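Local coordinates for protein nigritoxine (Vibrio nigripulchritudo, PDB 5M41) that is a bacterial toxin active against crustaceans and insects, with a new fold and a bound magnesium ion, at residues A[81-85]-A[184-188]; A[362-367]-A[403-409]; A[493-497]-A[507-511]. All coordinates share one frame; numbering follows the deposited sequence.

From the N terminus, the first contact met is interaction 1, which closes a span of about a hundred residues by bringing the hairpin loop 81-85 against helix 177-191, near the magnesium site. Interaction 2 then closes a shorter loop close to the centre of the chain, fastening the hairpin of strands 359-363 and 366-370 to the start of helix 406-415. Interaction 3, the most local, pairs the two arms of the hairpin 496-500/505-515. The three follow one another in series, neither nesting nor crossing. Interactions 1 and 3 lie on opposite sides of the chain's centre, their own centres about 78 Å apart, so each secures a different region of an elongated molecule.

Interaction 1 (A[81-85]-A[184-188]); sequences YGATN and RLDYH
A β-hairpin loop meets a helix here: Thr-84, in the connection between antiparallel strands 77-80 and 86-90, puts its hydroxyl between Arg-184 and His-188, which lie one turn apart on helix 177-191. NE of Arg-184 donates to Thr-84 OG1 at 2.9 Å, nearly straight at 162° and with the oxygen close to the guanidinium plane. The same oxygen lies at the edge of the imidazole ring, in its plane, and shares a short hydrogen bond of 2.6 Å with His-188 ND1. The His-188 side chain is about 8 Å from the magnesium ion, whose site includes the next residue, Val-189, with Glu-192 and Asp-195. A small branched residue suits position 84: with chi1 at -54°, OG1 sits beside the backbone N and reaches both partners, while the methyl CG2 is left to rest on Leu-185 CD1 at 3.9 Å. Arg-184 bends at chi2 (64°), and its guanidinium spreads under the loop backbone, where Ala-83 N lies over its centre and Gly-82 C stands 3.4 Å from NH1. Gly-82 is the middle residue of an inverse gamma turn, which folds the chain tightly just there. The charge of Arg-184 is met by a salt bridge from NH2 to Glu-135. Helix 177-191 thus lies between the hairpin of strands 77-80 and 86-90 and helix 195-203, which packs Leu-199, Leu-202 and Leu-203 against Leu-185.

Interaction 2 (A[362-367]-A[403-409]); sequences IAETGV and RPGKSKI
The tip of a β-hairpin docks on the start of a helix, close to the centre of the chain, through Glu-364 and the backbone of Gly-405 and Lys-406. Glu-364 and Thr-365 are the corner residues of a type I turn between strands 359-363 and 366-370. Glu-364 serves twice as acceptor: its carbonyl O takes the N-H of Gly-405 at 2.9 Å. Its carboxylate OE1 takes Lys-406 N at 2.7 Å, on the anti side and 33° out of the carboxylate plane, brought back there by the bend at chi2 (-74°). Gly-405 is the N-cap residue, so the carboxylate lies at the positive end of the helix, which would probably favour its charged form. The long aliphatic chain of Lys-406 crosses Glu-364 at about a right angle, CG against the carboxylate and CE near Ile-362 O. Arg-403 lays one guanidinium face against Glu-364 CB, and Arg-403 NH2 is 3.4 Å from Glu-364 CG. Glycine suits positions 366 and 405 because the backbone angles there would crowd a CB against the preceding carbonyl. One turn into the helix, Ile-409 fills the apolar side: its CG2 meets Val-367 CG1 at 3.7 Å and Ile-362 CG2 at 3.9 Å, while CD1 reaches the turn backbone. Helix 386-396 adds Val-395 against Ile-409 and Pro-404, and the second hairpin strand pairs on its other side with strand 328-336.

Interaction 3 (A[493-497]-A[507-511]); sequences NVSQV and KNITY
Ile-509 O takes the N-H of Gln-496 at 2.7 Å, and also receives a CA-H...O contact from Ser-495 CA at 3.3 Å. The return bond, from Ile-509 N to Gln-496 O, is 2.8 Å long. These two bonds make Gln-496 and Ile-509 an antiparallel hydrogen-bonded pair, and Val-497 with Asn-508 is the non-hydrogen-bonded pair next to it. Side chains alternate accordingly. Val-497 and Asn-508 lie side by side on one face, with Val-497 CG2 3.5 Å from Asn-508 OD1. Ile-509 turns to the other face, where its branched, apolar chain suits the cover given by Leu-527 of strand 523-532 and Phe-552 of helix 546-555.

The contact belongs to the β-hairpin of strands 496-500 and 505-515, whose strand 496-500 is the outermost of a four-stranded antiparallel sheet; strand 523-532 continues the sheet beyond 505-515. Past Ser-495 and Thr-510 the direct backbone bonding stops, and a water joins the two chains instead, giving a hydrogen to Val-494 O at 2.8 Å and accepting from Tyr-511 N at 2.6 Å. Ser-495, short, polar and exposed, binds two further waters through OG: one leads to Thr-510 OG1 and the other donates to Asn-508 OD1. At the far end a side chain takes over from the backbone. Asn-493, with CG beside its own backbone N (chi1 -74°), extends ND2 to Tyr-511 O at 2.8 Å. The bond is almost straight (167°) and lies in the amide plane, and Asn-493 OD1 accepts from Asn-562 N, so both ends of the amide are held. The Tyr-511 side chain runs alongside that of Asn-493, and its hydroxyl, farther out, hydrogen-bonds to Arg-553.

Interaction 1 (A[81-85]-A[184-188])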
loop_
_atom_site.group_PDB
_atom_site.type_symbol
_atom_site.label_atom_id
_atom_site.label_comp_id
_atom_site.label_asym_id
_atom_site.label_seq_id
_atom_site.Cartn_x
_atom_site.Cartn_y
_atom_site.Cartn_z
ATOM N N TYR A 81 24.828 -40.202 -18.540
ATOM C CA TYR A 81 25.428 -40.832 -17.376
ATOM C C TYR A 81 24.362 -40.944 -16.316
ATOM O O TYR A 81 23.448 -40.105 -16.252
ATOM C CB TYR A 81 26.464 -39.888 -16.773
ATOM C CG TYR A 81 27.734 -39.632 -17.550
ATOM C CD1 TYR A 81 28.474 -40.681 -18.091
ATOM C CD2 TYR A 81 28.244 -38.348 -17.654
ATOM C CE1 TYR A 81 29.671 -40.451 -18.768
ATOM C CE2 TYR A 81 29.433 -38.094 -18.333
ATOM C CZ TYR A 81 30.140 -39.149 -18.877
ATOM O OH TYR A 81 31.318 -38.909 -19.521
ATOM N N GLY A 82 24.527 -41.911 -15.426
ATOM C CA GLY A 82 23.804 -41.889 -14.146
ATOM C C GLY A 82 24.375 -40.824 -13.224
ATOM O O GLY A 82 24.845 -41.136 -12.142
ATOM N N ALA A 83 24.320 -39.556 -13.642
ATOM C CA ALA A 83 24.911 -38.471 -12.870
ATOM C C ALA A 83 24.118 -37.202 -13.136
ATOM O O ALA A 83 23.911 -36.849 -14.283
ATOM C CB ALA A 83 26.387 -38.274 -13.263
ATOM N N THR A 84 23.688 -36.508 -12.089
ATOM C CA THR A 84 22.856 -35.319 -12.269
ATOM C C THR A 84 23.695 -34.175 -12.860
ATOM O O THR A 84 24.866 -34.040 -12.529
ATOM C CB THR A 84 22.237 -34.941 -10.928
ATOM O OG1 THR A 84 21.559 -36.088 -10.391
ATOM C CG2 THR A 84 21.273 -33.757 -11.063
ATOM N N ASN A 85 23.126 -33.400 -13.778
ATOM C CA ASN A 85 23.804 -32.203 -14.332
ATOM C C ASN A 85 25.000 -32.486 -15.244
ATOM O O ASN A 85 25.762 -31.566 -15.576
ATOM C CB ASN A 85 24.273 -31.278 -13.205
ATOM C CG ASN A 85 23.108 -30.724 -12.378
ATOM O OD1 ASN A 85 22.082 -30.309 -12.933
ATOM N ND2 ASN A 85 23.269 -30.706 -11.051
ATOM N N ARG A 184 16.689 -37.156 -14.998
ATOM C CA ARG A 184 17.741 -37.540 -14.039
ATOM C C ARG A 184 17.617 -36.805 -12.698
ATOM O O ARG A 184 17.728 -37.411 -11.643
ATOM C CB ARG A 184 19.150 -37.368 -14.670
ATOM C CG ARG A 184 20.301 -37.420 -13.667
ATOM C CD ARG A 184 20.443 -38.771 -12.972
ATOM N NE ARG A 184 21.242 -38.606 -11.772
ATOM C CZ ARG A 184 21.740 -39.592 -11.041
ATOM N NH1 ARG A 184 21.508 -40.864 -11.358
ATOM N NH2 ARG A 184 22.450 -39.290 -9.961
ATOM N N LEU A 185 17.359 -35.500 -12.735
ATOM C CA LEU A 185 17.197 -34.731 -11.508
ATOM C C LEU A 185 15.966 -35.236 -10.726
ATOM O O LEU A 185 16.014 -35.416 -9.508
ATOM C CB LEU A 185 17.114 -33.223 -11.839
ATOM C CG LEU A 185 16.815 -32.257 -10.688
ATOM C CD1 LEU A 185 17.897 -32.431 -9.609
ATOM C CD2 LEU A 185 16.704 -30.796 -11.145
ATOM N N ASP A 186 14.854 -35.476 -11.417
ATOM C CA ASP A 186 13.667 -36.022 -10.744
ATOM C C ASP A 186 14.000 -37.350 -10.034
ATOM O O ASP A 186 13.633 -37.561 -8.891
ATOM C CB ASP A 186 12.527 -36.277 -11.737
ATOM C CG ASP A 186 11.828 -35.002 -12.192
ATOM O OD1 ASP A 186 11.932 -33.944 -11.528
ATOM O OD2 ASP A 186 11.175 -35.064 -13.249
ATOM N N TYR A 187 14.691 -38.244 -10.725
ATOM C CA TYR A 187 15.110 -39.496 -10.123
ATOM C C TYR A 187 16.015 -39.286 -8.924
ATOM O O TYR A 187 15.864 -39.939 -7.902
ATOM C CB TYR A 187 15.835 -40.359 -11.162
ATOM C CG TYR A 187 16.525 -41.580 -10.587
ATOM C CD1 TYR A 187 15.790 -42.685 -10.150
ATOM C CD2 TYR A 187 17.923 -41.649 -10.529
ATOM C CE1 TYR A 187 16.432 -43.819 -9.638
ATOM C CE2 TYR A 187 18.580 -42.782 -10.029
ATOM C CZ TYR A 187 17.825 -43.869 -9.595
ATOM O OH TYR A 187 18.482 -44.985 -9.098
ATOM N N HIS A 188 16.989 -38.402 -9.057
ATOM C CA HIS A 188 17.921 -38.129 -7.954
ATOM C C HIS A 188 17.176 -37.676 -6.726
ATOM O O HIS A 188 17.351 -38.212 -5.611
ATOM C CB HIS A 188 18.943 -37.089 -8.406
ATOM C CG HIS A 188 20.080 -36.876 -7.443
ATOM N ND1 HIS A 188 21.315 -36.521 -7.856
ATOM C CD2 HIS A 188 20.138 -36.957 -6.048
ATOM C CE1 HIS A 188 22.139 -36.402 -6.782
ATOM N NE2 HIS A 188 21.420 -36.664 -5.677
#

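Interaction 2 (A[362-367]-A[403-409])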
loop_
_atom_site.group_PDB
_atom_site.type_symbol
_atom_site.label_atom_id
_atom_site.label_comp_id
_atom_site.label_asym_id
_atom_site.label_seq_id
_atom_site.Cartn_x
_atom_site.Cartn_y
_atom_site.Cartn_z
ATOM N N ILE A 362 0.669 -2.177 -4.385
ATOM C CA ILE A 362 0.272 -0.782 -4.324
ATOM C C ILE A 362 -1.220 -0.761 -3.982
ATOM O O ILE A 362 -2.023 -1.380 -4.665
ATOM C CB ILE A 362 0.596 -0.043 -5.653
ATOM C CG1 ILE A 362 2.124 0.081 -5.835
ATOM C CG2 ILE A 362 -0.035 1.354 -5.666
ATOM C CD1 ILE A 362 2.556 0.487 -7.239
ATOM N N ALA A 363 -1.563 -0.106 -2.870
ATOM C CA ALA A 363 -2.932 0.038 -2.456
ATOM C C ALA A 363 -3.346 1.473 -2.755
ATOM O O ALA A 363 -2.493 2.283 -3.104
ATOM C CB ALA A 363 -3.063 -0.247 -0.957
ATOM N N GLU A 364 -4.640 1.792 -2.611
ATOM C CA GLU A 364 -5.092 3.179 -2.749
ATOM C C GLU A 364 -4.484 4.044 -1.630
ATOM O O GLU A 364 -4.369 5.269 -1.770
ATOM C CB GLU A 364 -6.635 3.289 -2.724
ATOM C CG GLU A 364 -7.399 2.491 -3.790
ATOM C CD GLU A 364 -7.323 3.078 -5.213
ATOM O OE1 GLU A 364 -6.555 4.044 -5.471
ATOM O OE2 GLU A 364 -8.052 2.564 -6.111
ATOM N N THR A 365 -4.090 3.393 -0.537
ATOM C CA THR A 365 -3.637 4.079 0.667
ATOM C C THR A 365 -2.130 4.012 0.897
ATOM O O THR A 365 -1.632 4.576 1.869
ATOM C CB THR A 365 -4.321 3.496 1.908
ATOM O OG1 THR A 365 -4.139 2.080 1.898
ATOM C CG2 THR A 365 -5.841 3.825 1.930
ATOM N N GLY A 366 -1.386 3.332 0.028
ATOM C CA GLY A 366 0.034 3.125 0.314
ATOM C C GLY A 366 0.682 1.958 -0.406
ATOM O O GLY A 366 0.177 1.497 -1.439
ATOM N N VAL A 367 1.807 1.484 0.132
ATOM C CA VAL A 367 2.503 0.350 -0.456
ATOM C C VAL A 367 2.834 -0.702 0.591
ATOM O O VAL A 367 3.004 -0.391 1.768
ATOM C CB VAL A 367 3.806 0.741 -1.211
ATOM C CG1 VAL A 367 3.515 1.864 -2.203
ATOM C CG2 VAL A 367 4.886 1.177 -0.232
ATOM N N ARG A 403 -5.276 8.934 1.436
ATOM C CA ARG A 403 -5.691 8.113 0.309
ATOM C C ARG A 403 -5.280 8.767 -0.999
ATOM O O ARG A 403 -6.107 9.283 -1.733
ATOM C CB ARG A 403 -7.193 7.892 0.365
ATOM C CG ARG A 403 -7.689 6.861 -0.617
ATOM C CD ARG A 403 -9.140 6.549 -0.332
ATOM N NE ARG A 403 -9.538 5.462 -1.203
ATOM C CZ ARG A 403 -9.660 4.199 -0.805
ATOM N NH1 ARG A 403 -9.442 3.886 0.471
ATOM N NH2 ARG A 403 -10.012 3.262 -1.684
ATOM N N PRO A 404 -3.982 8.772 -1.285
ATOM C CA PRO A 404 -3.546 9.434 -2.499
ATOM C C PRO A 404 -4.059 8.744 -3.770
ATOM O O PRO A 404 -4.143 9.385 -4.823
ATOM C CB PRO A 404 -2.020 9.320 -2.428
ATOM C CG PRO A 404 -1.717 9.042 -1.013
ATOM C CD PRO A 404 -2.855 8.220 -0.522
ATOM N N GLY A 405 -4.391 7.453 -3.674
ATOM C CA GLY A 405 -4.877 6.707 -4.829
ATOM C C GLY A 405 -3.746 5.961 -5.525
ATOM O O GLY A 405 -2.598 6.411 -5.512
ATOM N N LYS A 406 -4.095 4.842 -6.163
ATOM C CA LYS A 406 -3.126 3.919 -6.793
ATOM C C LYS A 406 -2.293 4.576 -7.892
ATOM O O LYS A 406 -1.084 4.392 -7.964
ATOM C CB LYS A 406 -3.862 2.698 -7.353
ATOM C CG LYS A 406 -4.218 1.665 -6.302
ATOM C CD LYS A 406 -4.762 0.384 -6.937
ATOM C CE LYS A 406 -5.383 -0.503 -5.873
ATOM N NZ LYS A 406 -5.881 -1.788 -6.430
ATOM N N SER A 407 -2.951 5.391 -8.697
ATOM C CA SER A 407 -2.311 6.068 -9.801
ATOM C C SER A 407 -1.242 7.077 -9.345
ATOM O O SER A 407 -0.112 7.025 -9.818
ATOM C CB SER A 407 -3.382 6.714 -10.682
ATOM O OG SER A 407 -2.820 7.741 -11.465
ATOM N N LYS A 408 -1.586 7.971 -8.414
ATOM C CA LYS A 408 -0.594 8.889 -7.822
ATOM C C LYS A 408 0.573 8.156 -7.160
ATOM O O LYS A 408 1.729 8.540 -7.325
ATOM C CB LYS A 408 -1.239 9.821 -6.793
ATOM C CG LYS A 408 -1.766 11.140 -7.356
ATOM C CD LYS A 408 -2.404 11.953 -6.235
ATOM C CE LYS A 408 -2.835 13.337 -6.686
ATOM N NZ LYS A 408 -4.017 13.285 -7.580
ATOM N N ILE A 409 0.284 7.095 -6.410
ATOM C CA ILE A 409 1.368 6.344 -5.782
ATOM C C ILE A 409 2.260 5.713 -6.854
ATOM O O ILE A 409 3.489 5.867 -6.814
ATOM C CB ILE A 409 0.852 5.290 -4.778
ATOM C CG1 ILE A 409 0.200 6.000 -3.577
ATOM C CG2 ILE A 409 1.989 4.409 -4.336
ATOM C CD1 ILE A 409 -0.757 5.143 -2.773
#

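Interaction 3 (A[493-497]-A[507-511])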
loop_
_atom_site.group_PDB
_atom_site.type_symbol
_atom_site.label_atom_id
_atom_site.label_comp_id
_atom_site.label_asym_id
_atom_site.label_seq_id
_atom_site.Cartn_x
_atom_site.Cartn_y
_atom_site.Cartn_z
ATOM N N ASN A 493 -15.778 29.516 25.613
ATOM C CA ASN A 493 -15.462 28.276 24.919
ATOM C C ASN A 493 -14.531 27.428 25.771
ATOM O O ASN A 493 -13.646 27.960 26.457
ATOM C CB ASN A 493 -14.893 28.539 23.509
ATOM C CG ASN A 493 -15.963 28.977 22.531
ATOM O OD1 ASN A 493 -17.106 28.551 22.632
ATOM N ND2 ASN A 493 -15.606 29.841 21.591
ATOM N N VAL A 494 -14.791 26.124 25.771
ATOM C CA VAL A 494 -14.108 25.168 26.646
ATOM C C VAL A 494 -12.748 24.807 26.082
ATOM O O VAL A 494 -12.602 24.536 24.871
ATOM C CB VAL A 494 -14.957 23.889 26.844
ATOM C CG1 VAL A 494 -14.231 22.873 27.713
ATOM C CG2 VAL A 494 -16.315 24.243 27.450
ATOM N N SER A 495 -11.751 24.791 26.962
ATOM C CA SER A 495 -10.393 24.452 26.584
ATOM C C SER A 495 -10.246 22.958 26.346
ATOM O O SER A 495 -10.926 22.144 26.979
ATOM C CB SER A 495 -9.396 24.912 27.641
ATOM O OG SER A 495 -8.070 24.673 27.192
ATOM N N GLN A 496 -9.338 22.599 25.438
ATOM C CA GLN A 496 -9.174 21.218 25.071
ATOM C C GLN A 496 -7.717 20.778 25.013
ATOM O O GLN A 496 -6.850 21.493 24.490
ATOM C CB GLN A 496 -9.869 21.004 23.725
ATOM C CG GLN A 496 -10.527 19.659 23.595
ATOM C CD GLN A 496 -11.722 19.477 24.497
ATOM O OE1 GLN A 496 -12.549 20.364 24.639
ATOM N NE2 GLN A 496 -11.840 18.300 25.068
ATOM N N VAL A 497 -7.438 19.588 25.541
ATOM C CA VAL A 497 -6.066 19.097 25.545
ATOM C C VAL A 497 -5.758 18.402 24.217
ATOM O O VAL A 497 -6.233 17.300 23.945
ATOM C CB VAL A 497 -5.744 18.158 26.738
ATOM C CG1 VAL A 497 -4.331 17.617 26.604
ATOM C CG2 VAL A 497 -5.888 18.888 28.070
ATOM N N LYS A 507 -0.863 20.261 24.172
ATOM C CA LYS A 507 -1.186 21.684 24.072
ATOM C C LYS A 507 -2.628 21.916 24.502
ATOM O O LYS A 507 -3.521 21.106 24.199
ATOM C CB LYS A 507 -1.008 22.198 22.636
ATOM C CG LYS A 507 0.390 22.078 22.056
ATOM C CD LYS A 507 0.495 22.910 20.788
ATOM C CE LYS A 507 1.744 22.568 19.986
ATOM N NZ LYS A 507 1.789 23.379 18.733
ATOM N N ASN A 508 -2.849 23.031 25.192
ATOM C CA ASN A 508 -4.186 23.458 25.583
ATOM C C ASN A 508 -4.740 24.445 24.576
ATOM O O ASN A 508 -4.182 25.541 24.392
ATOM C CB ASN A 508 -4.179 24.090 26.977
ATOM C CG ASN A 508 -3.810 23.103 28.057
ATOM O OD1 ASN A 508 -4.362 22.007 28.136
ATOM N ND2 ASN A 508 -2.874 23.487 28.899
ATOM N N ILE A 509 -5.851 24.053 23.946
ATOM C CA ILE A 509 -6.447 24.793 22.850
ATOM C C ILE A 509 -7.815 25.332 23.220
ATOM O O ILE A 509 -8.641 24.624 23.791
ATOM C CB ILE A 509 -6.586 23.881 21.600
ATOM C CG1 ILE A 509 -5.261 23.141 21.328
ATOM C CG2 ILE A 509 -7.052 24.679 20.388
ATOM C CD1 ILE A 509 -4.067 24.042 21.047
ATOM N N THR A 510 -8.051 26.589 22.877
ATOM C CA THR A 510 -9.340 27.217 23.106
ATOM C C THR A 510 -9.693 27.942 21.843
ATOM O O THR A 510 -8.814 28.550 21.213
ATOM C CB THR A 510 -9.264 28.239 24.275
ATOM O OG1 THR A 510 -8.924 27.531 25.463
ATOM C CG2 THR A 510 -10.601 28.979 24.491
ATOM N N TYR A 511 -10.968 27.879 21.462
ATOM C CA TYR A 511 -11.450 28.679 20.355
ATOM C C TYR A 511 -11.758 30.109 20.826
ATOM O O TYR A 511 -12.822 30.376 21.392
ATOM C CB TYR A 511 -12.700 28.040 19.743
ATOM C CG TYR A 511 -12.762 28.076 18.252
ATOM C CD1 TYR A 511 -13.474 27.095 17.561
ATOM C CD2 TYR A 511 -12.104 29.061 17.517
ATOM C CE1 TYR A 511 -13.549 27.095 16.180
ATOM C CE2 TYR A 511 -12.164 29.069 16.123
ATOM C CZ TYR A 511 -12.896 28.076 15.471
ATOM O OH TYR A 511 -12.987 28.037 14.107
HETATM O O HOH W 1 -12.618 26.105 22.535
HETATM O O HOH W 2 -6.568 26.480 26.095
HETATM O O HOH W 3 -7.219 22.245 27.803
#